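Phosphopantothenoylcysteine decarboxylase (Cryptococcus neoformans, PDB 6EOA) binds FMN and probably decarboxylates phosphopantothenoylcysteine in coenzyme A biosynthesis, as a trimeric member of the HFCD flavoprotein superfamily. Local coordinates at residues L39-S44 with Y75-E80; Q66-K71 with D153-S158. One frame throughout, in Å; residues are numbered along the deposited sequence.

Contact 1: L39-S44 with Y75-E80; sequences LITSGS and YFYSQE. With FMN (flavin mononucleotide), chain B.
The chi1 torsions of T41 (71°) and Y77 (73°) put T41 OG1 and the Y77 ring each between its own backbone N and carbonyl carbon, and from there the two side chains run at each other from opposite directions. T41 OG1 and Y77 OH meet in a short hydrogen bond of 2.6 Å, with the threonine oxygen at the ring edge, in its plane. S73 OG also bonds T41 OG1, so this buried hydroxyl has two partners. Farther along, the carbonyl of S44 sits over the centre of the F76 ring, S44 O lying 3.4 Å above its plane. The edge of that ring meets the flavin, F76 CZ to FMN C6 at 3.7 Å. G43, centre of an inverse gamma turn closed by S44 N to S42 O, grips the cofactor twice: G43 N donates to O2P of FMN (2.7 Å), and FMN O2' donates to G43 O (2.7 Å). S44 OG adds a bond to FMN O4 at 3.0 Å. W112 of the second subunit packs on F76, while Y77 rests on V67 and A69 of strand 63-69 and on A50 and P51 of helix 50-59, beside the C-terminal end of strand 35-41.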
loop_
_atom_site.group_PDB
_atom_site.type_symbol
_atom_site.label_atom_id
_atom_site.label_comp_id
_atom_site.label_asym_id
_atom_site.label_seq_id
_atom_site.Cartn_x
_atom_site.Cartn_y
_atom_site.Cartn_z
ATOM N N LEU A 39 -20.136 5.640 -8.095
ATOM C CA LEU A 39 -20.114 4.441 -7.267
ATOM C C LEU A 39 -18.703 3.858 -7.210
ATOM O O LEU A 39 -18.129 3.507 -8.239
ATOM C CB LEU A 39 -21.094 3.398 -7.800
ATOM C CG LEU A 39 -21.059 2.033 -7.104
ATOM C CD1 LEU A 39 -21.633 2.112 -5.685
ATOM C CD2 LEU A 39 -21.788 0.984 -7.933
ATOM N N ILE A 40 -18.139 3.777 -6.010
ATOM C CA ILE A 40 -16.851 3.120 -5.832
ATOM C C ILE A 40 -17.077 1.720 -5.288
ATOM O O ILE A 40 -17.691 1.546 -4.234
ATOM C CB ILE A 40 -15.916 3.895 -4.884
ATOM C CG1 ILE A 40 -15.639 5.297 -5.424
ATOM C CG2 ILE A 40 -14.595 3.154 -4.723
ATOM C CD1 ILE A 40 -14.721 6.118 -4.531
ATOM N N THR A 41 -16.599 0.721 -6.024
ATOM C CA THR A 41 -16.717 -0.671 -5.604
ATOM C C THR A 41 -15.338 -1.204 -5.248
ATOM O O THR A 41 -14.373 -0.977 -5.979
ATOM C CB THR A 41 -17.351 -1.555 -6.698
ATOM O OG1 THR A 41 -16.428 -1.727 -7.782
ATOM C CG2 THR A 41 -18.632 -0.916 -7.225
ATOM N N SER A 42 -15.240 -1.896 -4.117
ATOM C CA SER A 42 -13.957 -2.420 -3.662
ATOM C C SER A 42 -14.002 -3.940 -3.521
ATOM O O SER A 42 -15.016 -4.570 -3.823
ATOM C CB SER A 42 -13.549 -1.772 -2.338
ATOM O OG SER A 42 -14.473 -2.076 -1.308
ATOM N N GLY A 43 -12.898 -4.520 -3.063
ATOM C CA GLY A 43 -12.729 -5.962 -3.065
ATOM C C GLY A 43 -13.470 -6.742 -1.997
ATOM O O GLY A 43 -12.872 -7.544 -1.277
ATOM N N SER A 44 -14.773 -6.513 -1.897
ATOM C CA SER A 44 -15.629 -7.318 -1.037
ATOM C C SER A 44 -16.540 -8.191 -1.896
ATOM O O SER A 44 -16.796 -7.868 -3.058
ATOM C CB SER A 44 -16.454 -6.425 -0.110
ATOM O OG SER A 44 -17.575 -7.128 0.399
ATOM N N TYR A 75 -12.695 -8.600 -9.661
ATOM C CA TYR A 75 -12.766 -10.056 -9.572
ATOM C C TYR A 75 -14.185 -10.547 -9.305
ATOM O O TYR A 75 -14.489 -11.718 -9.519
ATOM C CB TYR A 75 -11.844 -10.577 -8.470
ATOM C CG TYR A 75 -10.386 -10.655 -8.855
ATOM C CD1 TYR A 75 -9.881 -11.774 -9.508
ATOM C CD2 TYR A 75 -9.507 -9.618 -8.548
ATOM C CE1 TYR A 75 -8.541 -11.856 -9.858
ATOM C CE2 TYR A 75 -8.164 -9.692 -8.889
ATOM C CZ TYR A 75 -7.688 -10.814 -9.547
ATOM O OH TYR A 75 -6.358 -10.895 -9.891
ATOM N N PHE A 76 -15.053 -9.656 -8.833
ATOM C CA PHE A 76 -16.388 -10.068 -8.412
ATOM C C PHE A 76 -17.456 -9.741 -9.453
ATOM O O PHE A 76 -18.570 -10.260 -9.385
ATOM C CB PHE A 76 -16.743 -9.423 -7.072
ATOM C CG PHE A 76 -15.803 -9.790 -5.959
ATOM C CD1 PHE A 76 -15.985 -10.957 -5.235
ATOM C CD2 PHE A 76 -14.733 -8.971 -5.639
ATOM C CE1 PHE A 76 -15.119 -11.300 -4.211
ATOM C CE2 PHE A 76 -13.861 -9.307 -4.618
ATOM C CZ PHE A 76 -14.055 -10.474 -3.903
ATOM N N TYR A 77 -17.118 -8.889 -10.419
ATOM C CA TYR A 77 -18.042 -8.565 -11.504
ATOM C C TYR A 77 -17.313 -7.962 -12.701
ATOM O O TYR A 77 -16.204 -7.442 -12.573
ATOM C CB TYR A 77 -19.139 -7.609 -11.017
ATOM C CG TYR A 77 -18.682 -6.182 -10.785
ATOM C CD1 TYR A 77 -18.999 -5.172 -11.690
ATOM C CD2 TYR A 77 -17.934 -5.844 -9.666
ATOM C CE1 TYR A 77 -18.581 -3.866 -11.481
ATOM C CE2 TYR A 77 -17.516 -4.542 -9.448
ATOM C CZ TYR A 77 -17.840 -3.562 -10.358
ATOM O OH TYR A 77 -17.424 -2.268 -10.142
ATOM N N SER A 78 -17.948 -8.041 -13.865
ATOM C CA SER A 78 -17.374 -7.520 -15.101
ATOM C C SER A 78 -18.220 -6.390 -15.678
ATOM O O SER A 78 -19.313 -6.102 -15.184
ATOM C CB SER A 78 -17.236 -8.638 -16.132
ATOM O OG SER A 78 -18.513 -9.136 -16.496
ATOM N N GLN A 79 -17.714 -5.756 -16.729
ATOM C CA GLN A 79 -18.443 -4.692 -17.405
ATOM C C GLN A 79 -19.735 -5.237 -18.001
ATOM O O GLN A 79 -20.759 -4.556 -18.035
ATOM C CB GLN A 79 -17.579 -4.058 -18.498
ATOM C CG GLN A 79 -18.309 -3.047 -19.363
ATOM C CD GLN A 79 -18.624 -1.772 -18.615
ATOM O OE1 GLN A 79 -17.732 -1.130 -18.057
ATOM N NE2 GLN A 79 -19.897 -1.398 -18.593
ATOM N N GLU A 80 -19.682 -6.483 -18.452
ATOM C CA GLU A 80 -20.827 -7.075 -19.119
ATOM C C GLU A 80 -21.908 -7.469 -18.121
ATOM O O GLU A 80 -23.090 -7.496 -18.465
ATOM C CB GLU A 80 -20.396 -8.278 -19.954
ATOM C CG GLU A 80 -21.084 -8.333 -21.313
ATOM C CD GLU A 80 -20.995 -7.011 -22.067
ATOM O OE1 GLU A 80 -19.915 -6.374 -22.053
ATOM O OE2 GLU A 80 -22.013 -6.606 -22.665
HETATM N N1 FMN B . -12.332 -8.038 2.235
HETATM C C2 FMN B . -13.367 -7.373 2.864
HETATM O O2 FMN B . -13.124 -6.379 3.552
HETATM N N3 FMN B . -14.666 -7.829 2.724
HETATM C C4 FMN B . -14.938 -8.946 1.957
HETATM O O4 FMN B . -16.098 -9.340 1.837
HETATM C C4A FMN B . -13.896 -9.618 1.320
HETATM N N5 FMN B . -14.150 -10.737 0.548
HETATM C C5A FMN B . -13.109 -11.393 -0.084
HETATM C C6 FMN B . -13.361 -12.517 -0.866
HETATM C C7 FMN B . -12.316 -13.179 -1.503
HETATM C C7M FMN B . -12.591 -14.393 -2.343
HETATM C C8 FMN B . -11.012 -12.710 -1.355
HETATM C C8M FMN B . -9.867 -13.408 -2.029
HETATM C C9 FMN B . -10.761 -11.589 -0.576
HETATM C C9A FMN B . -11.805 -10.928 0.061
HETATM N N10 FMN B . -11.551 -9.808 0.834
HETATM C C10 FMN B . -12.590 -9.154 1.465
HETATM C "C1'" FMN B . -10.147 -9.306 0.995
HETATM C "C2'" FMN B . -9.879 -8.184 -0.003
HETATM O "O2'" FMN B . -10.363 -8.524 -1.288
HETATM C "C3'" FMN B . -8.388 -7.889 -0.075
HETATM O "O3'" FMN B . -7.998 -7.325 1.156
HETATM C "C4'" FMN B . -8.086 -6.924 -1.217
HETATM O "O4'" FMN B . -6.698 -6.890 -1.475
HETATM C "C5'" FMN B . -8.581 -5.529 -0.867
HETATM O "O5'" FMN B . -8.518 -4.707 -2.009
HETATM P P FMN B . -9.410 -3.363 -2.088
HETATM O O1P FMN B . -8.784 -2.313 -1.198
HETATM O O2P FMN B . -10.833 -3.609 -1.636
HETATM O O3P FMN B . -9.419 -2.894 -3.518
#

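Contact 2: Q66-K71 with D153-S158; sequences QVVATK and DSLATS. With FMN (flavin mononucleotide), chain C; FMN (flavin mononucleotide), chain B.
V68 CG1 is the methyl that does the work here, reaching from strand 63-69 onto the first turn of helix 155-162. With CG1 anti to the backbone N (chi1 173°), it comes to 3.7 Å from A156 CA and lies against L155 as well, V68 CG1 to L155 CG being 3.9 Å. A156 points its CB at V68 and also meets T70, just past the strand's end, T70 CG2 lying 4.0 Å from A156 CB. This is the close-packed part, wholly apolar and buried, and I40 of strand 35-41 and L127 of helix 123-130 close around it.

The other side of the helix start is polar and more open. S154, the N-cap residue, is partly exposed, and its OG is hydrogen-bonded to T157 OG1 at 2.8 Å, a bond made within the segment rather than to the strand. D153, also partly exposed, turns to another chain: its carboxylate forms a salt bridge with K146 of the third subunit, and D153 CA lies 3.2 Å from O4' of FMN (chain C), a cofactor bound also by G43 and T70 of the third subunit.

T70 OG1 donates to O3P of FMN (chain B) at 2.7 Å, while the methyl on the same CB lies between that phosphate oxygen and A156. A phosphate held just past the C-terminal end of a strand fits the Rossmann-like parallel sheet here, of strand order 3-2-1-4-5-6; D153 just ahead of the helix and S158 in its first turn, both beside a second FMN, fit the HFCD arrangement of flavin sites at subunit interfaces.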
loop_
_atom_site.group_PDB
_atom_site.type_symbol
_atom_site.label_atom_id
_atom_site.label_comp_id
_atom_site.label_asym_id
_atom_site.label_seq_id
_atom_site.Cartn_x
_atom_site.Cartn_y
_atom_site.Cartn_z
ATOM N N GLN A 66 -21.578 6.897 -12.553
ATOM C CA GLN A 66 -20.290 6.441 -13.046
ATOM C C GLN A 66 -19.683 5.513 -12.001
ATOM O O GLN A 66 -19.922 5.672 -10.803
ATOM C CB GLN A 66 -19.366 7.620 -13.347
ATOM C CG GLN A 66 -19.747 8.381 -14.612
ATOM C CD GLN A 66 -19.844 7.474 -15.825
ATOM O OE1 GLN A 66 -18.906 6.740 -16.145
ATOM N NE2 GLN A 66 -20.984 7.517 -16.507
ATOM N N VAL A 67 -18.909 4.536 -12.455
ATOM C CA VAL A 67 -18.403 3.500 -11.565
ATOM C C VAL A 67 -16.880 3.492 -11.498
ATOM O O VAL A 67 -16.205 3.512 -12.527
ATOM C CB VAL A 67 -18.888 2.110 -12.010
ATOM C CG1 VAL A 67 -18.324 1.021 -11.100
ATOM C CG2 VAL A 67 -20.408 2.068 -12.036
ATOM N N VAL A 68 -16.351 3.463 -10.280
ATOM C CA VAL A 68 -14.920 3.281 -10.062
ATOM C C VAL A 68 -14.668 1.958 -9.358
ATOM O O VAL A 68 -15.178 1.722 -8.263
ATOM C CB VAL A 68 -14.322 4.422 -9.225
ATOM C CG1 VAL A 68 -12.862 4.117 -8.877
ATOM C CG2 VAL A 68 -14.447 5.740 -9.973
ATOM N N ALA A 69 -13.890 1.090 -9.991
ATOM C CA ALA A 69 -13.623 -0.229 -9.436
ATOM C C ALA A 69 -12.164 -0.364 -9.031
ATOM O O ALA A 69 -11.266 -0.101 -9.823
ATOM C CB ALA A 69 -13.992 -1.311 -10.440
ATOM N N THR A 70 -11.931 -0.764 -7.787
ATOM C CA THR A 70 -10.592 -1.135 -7.369
ATOM C C THR A 70 -10.244 -2.436 -8.078
ATOM O O THR A 70 -11.140 -3.124 -8.580
ATOM C CB THR A 70 -10.491 -1.310 -5.859
ATOM O OG1 THR A 70 -11.219 -2.478 -5.456
ATOM C CG2 THR A 70 -11.055 -0.094 -5.140
ATOM N N LYS A 71 -8.962 -2.777 -8.139
ATOM C CA LYS A 71 -8.562 -3.972 -8.875
ATOM C C LYS A 71 -9.224 -5.220 -8.297
ATOM O O LYS A 71 -9.680 -6.087 -9.035
ATOM C CB LYS A 71 -7.041 -4.150 -8.880
ATOM C CG LYS A 71 -6.621 -5.421 -9.604
ATOM C CD LYS A 71 -5.153 -5.765 -9.416
ATOM C CE LYS A 71 -4.693 -6.740 -10.501
ATOM N NZ LYS A 71 -3.447 -7.470 -10.123
ATOM N N ASP A 153 -2.939 5.566 -3.833
ATOM C CA ASP A 153 -2.212 5.023 -4.979
ATOM C C ASP A 153 -3.115 4.229 -5.923
ATOM O O ASP A 153 -2.680 3.268 -6.556
ATOM C CB ASP A 153 -1.034 4.149 -4.515
ATOM C CG ASP A 153 -1.449 3.067 -3.525
ATOM O OD1 ASP A 153 -2.664 2.853 -3.326
ATOM O OD2 ASP A 153 -0.545 2.421 -2.949
ATOM N N SER A 154 -4.373 4.640 -6.019
ATOM C CA SER A 154 -5.300 4.048 -6.978
ATOM C C SER A 154 -6.298 5.106 -7.422
ATOM O O SER A 154 -6.369 6.178 -6.826
ATOM C CB SER A 154 -6.024 2.846 -6.367
ATOM O OG SER A 154 -6.884 3.259 -5.319
ATOM N N LEU A 155 -7.063 4.809 -8.470
ATOM C CA LEU A 155 -8.067 5.750 -8.955
ATOM C C LEU A 155 -9.075 6.081 -7.862
ATOM O O LEU A 155 -9.397 7.249 -7.630
ATOM C CB LEU A 155 -8.789 5.183 -10.179
ATOM C CG LEU A 155 -9.991 5.998 -10.668
ATOM C CD1 LEU A 155 -9.574 7.421 -11.025
ATOM C CD2 LEU A 155 -10.655 5.313 -11.855
ATOM N N ALA A 156 -9.552 5.045 -7.180
ATOM C CA ALA A 156 -10.584 5.198 -6.161
ATOM C C ALA A 156 -10.141 6.113 -5.022
ATOM O O ALA A 156 -10.889 6.990 -4.587
ATOM C CB ALA A 156 -10.977 3.836 -5.613
ATOM N N THR A 157 -8.920 5.909 -4.543
ATOM C CA THR A 157 -8.434 6.648 -3.385
ATOM C C THR A 157 -7.922 8.037 -3.762
ATOM O O THR A 157 -7.967 8.960 -2.947
ATOM C CB THR A 157 -7.325 5.874 -2.669
ATOM O OG1 THR A 157 -6.341 5.473 -3.625
ATOM C CG2 THR A 157 -7.894 4.626 -1.997
ATOM N N SER A 158 -7.431 8.186 -4.991
ATOM C CA SER A 158 -7.062 9.505 -5.494
ATOM C C SER A 158 -8.305 10.382 -5.629
ATOM O O SER A 158 -8.273 11.576 -5.320
ATOM C CB SER A 158 -6.338 9.400 -6.840
ATOM O OG SER A 158 -4.989 9.007 -6.660
HETATM N N1 FMN C . -0.856 13.192 -6.849
HETATM C C2 FMN C . -0.319 14.257 -6.152
HETATM O O2 FMN C . -0.198 14.186 -4.928
HETATM N N3 FMN C . 0.071 15.401 -6.830
HETATM C C4 FMN C . -0.071 15.484 -8.203
HETATM O O4 FMN C . 0.283 16.503 -8.795
HETATM C C4A FMN C . -0.610 14.409 -8.909
HETATM N N5 FMN C . -0.758 14.474 -10.282
HETATM C C5A FMN C . -1.289 13.401 -10.974
HETATM C C6 FMN C . -1.435 13.461 -12.357
HETATM C C7 FMN C . -1.970 12.382 -13.055
HETATM C C7M FMN C . -2.129 12.453 -14.547
HETATM C C8 FMN C . -2.357 11.238 -12.362
HETATM C C8M FMN C . -2.939 10.061 -13.091
HETATM C C9 FMN C . -2.211 11.177 -10.983
HETATM C C9A FMN C . -1.679 12.255 -10.285
HETATM N N10 FMN C . -1.531 12.190 -8.911
HETATM C C10 FMN C . -1.001 13.262 -8.221
HETATM C "C1'" FMN C . -1.951 10.959 -8.165
HETATM C "C2'" FMN C . -0.746 10.053 -7.935
HETATM O "O2'" FMN C . 0.028 9.932 -9.113
HETATM C "C3'" FMN C . -1.202 8.675 -7.476
HETATM O "O3'" FMN C . -1.755 8.809 -6.186
HETATM C "C4'" FMN C . -0.029 7.702 -7.449
HETATM O "O4'" FMN C . -0.495 6.376 -7.323
HETATM C "C5'" FMN C . 0.900 8.036 -6.291
HETATM O "O5'" FMN C . 2.092 7.295 -6.415
HETATM P P FMN C . 3.429 7.781 -5.650
HETATM O O1P FMN C . 3.288 7.462 -4.179
HETATM O O2P FMN C . 3.658 9.267 -5.814
HETATM O O3P FMN C . 4.596 7.033 -6.236
HETATM N N1 FMN B . -12.332 -8.038 2.235
HETATM C C2 FMN B . -13.367 -7.373 2.864
HETATM O O2 FMN B . -13.124 -6.379 3.552
HETATM N N3 FMN B . -14.666 -7.829 2.724
HETATM C C4 FMN B . -14.938 -8.946 1.957
HETATM O O4 FMN B . -16.098 -9.340 1.837
HETATM C C4A FMN B . -13.896 -9.618 1.320
HETATM N N5 FMN B . -14.150 -10.737 0.548
HETATM C C5A FMN B . -13.109 -11.393 -0.084
HETATM C C6 FMN B . -13.361 -12.517 -0.866
HETATM C C7 FMN B . -12.316 -13.179 -1.503
HETATM C C7M FMN B . -12.591 -14.393 -2.343
HETATM C C8 FMN B . -11.012 -12.710 -1.355
HETATM C C8M FMN B . -9.867 -13.408 -2.029
HETATM C C9 FMN B . -10.761 -11.589 -0.576
HETATM C C9A FMN B . -11.805 -10.928 0.061
HETATM N N10 FMN B . -11.551 -9.808 0.834
HETATM C C10 FMN B . -12.590 -9.154 1.465
HETATM C "C1'" FMN B . -10.147 -9.306 0.995
HETATM C "C2'" FMN B . -9.879 -8.184 -0.003
HETATM O "O2'" FMN B . -10.363 -8.524 -1.288
HETATM C "C3'" FMN B . -8.388 -7.889 -0.075
HETATM O "O3'" FMN B . -7.998 -7.325 1.156
HETATM C "C4'" FMN B . -8.086 -6.924 -1.217
HETATM O "O4'" FMN B . -6.698 -6.890 -1.475
HETATM C "C5'" FMN B . -8.581 -5.529 -0.867
HETATM O "O5'" FMN B . -8.518 -4.707 -2.009
HETATM P P FMN B . -9.410 -3.363 -2.088
HETATM O O1P FMN B . -8.784 -2.313 -1.198
HETATM O O2P FMN B . -10.833 -3.609 -1.636
HETATM O O3P FMN B . -9.419 -2.894 -3.518
#

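Overall arrangement
From the N terminus, strand 35-41 comes first and its end opens into the FMN-binding turn at 42-44. The chain passes through helix 50-59 and returns as strand 63-69, the neighbouring parallel strand, before F76 and Y77, just ahead of helix 79-89, close contact 1. Contact 2 starts on that returning strand and closes a longer loop when 153-158 comes back against it, so the two loops cross rather than nest. Their centres are about 10 Å apart, and L39 pairs with Q66 and V68 across the sheet. Contact 1 ties the loop before helix 79-89 to strand 35-41; contact 2 ties helix 155-162 to strand 63-69. Both reach the same FMN.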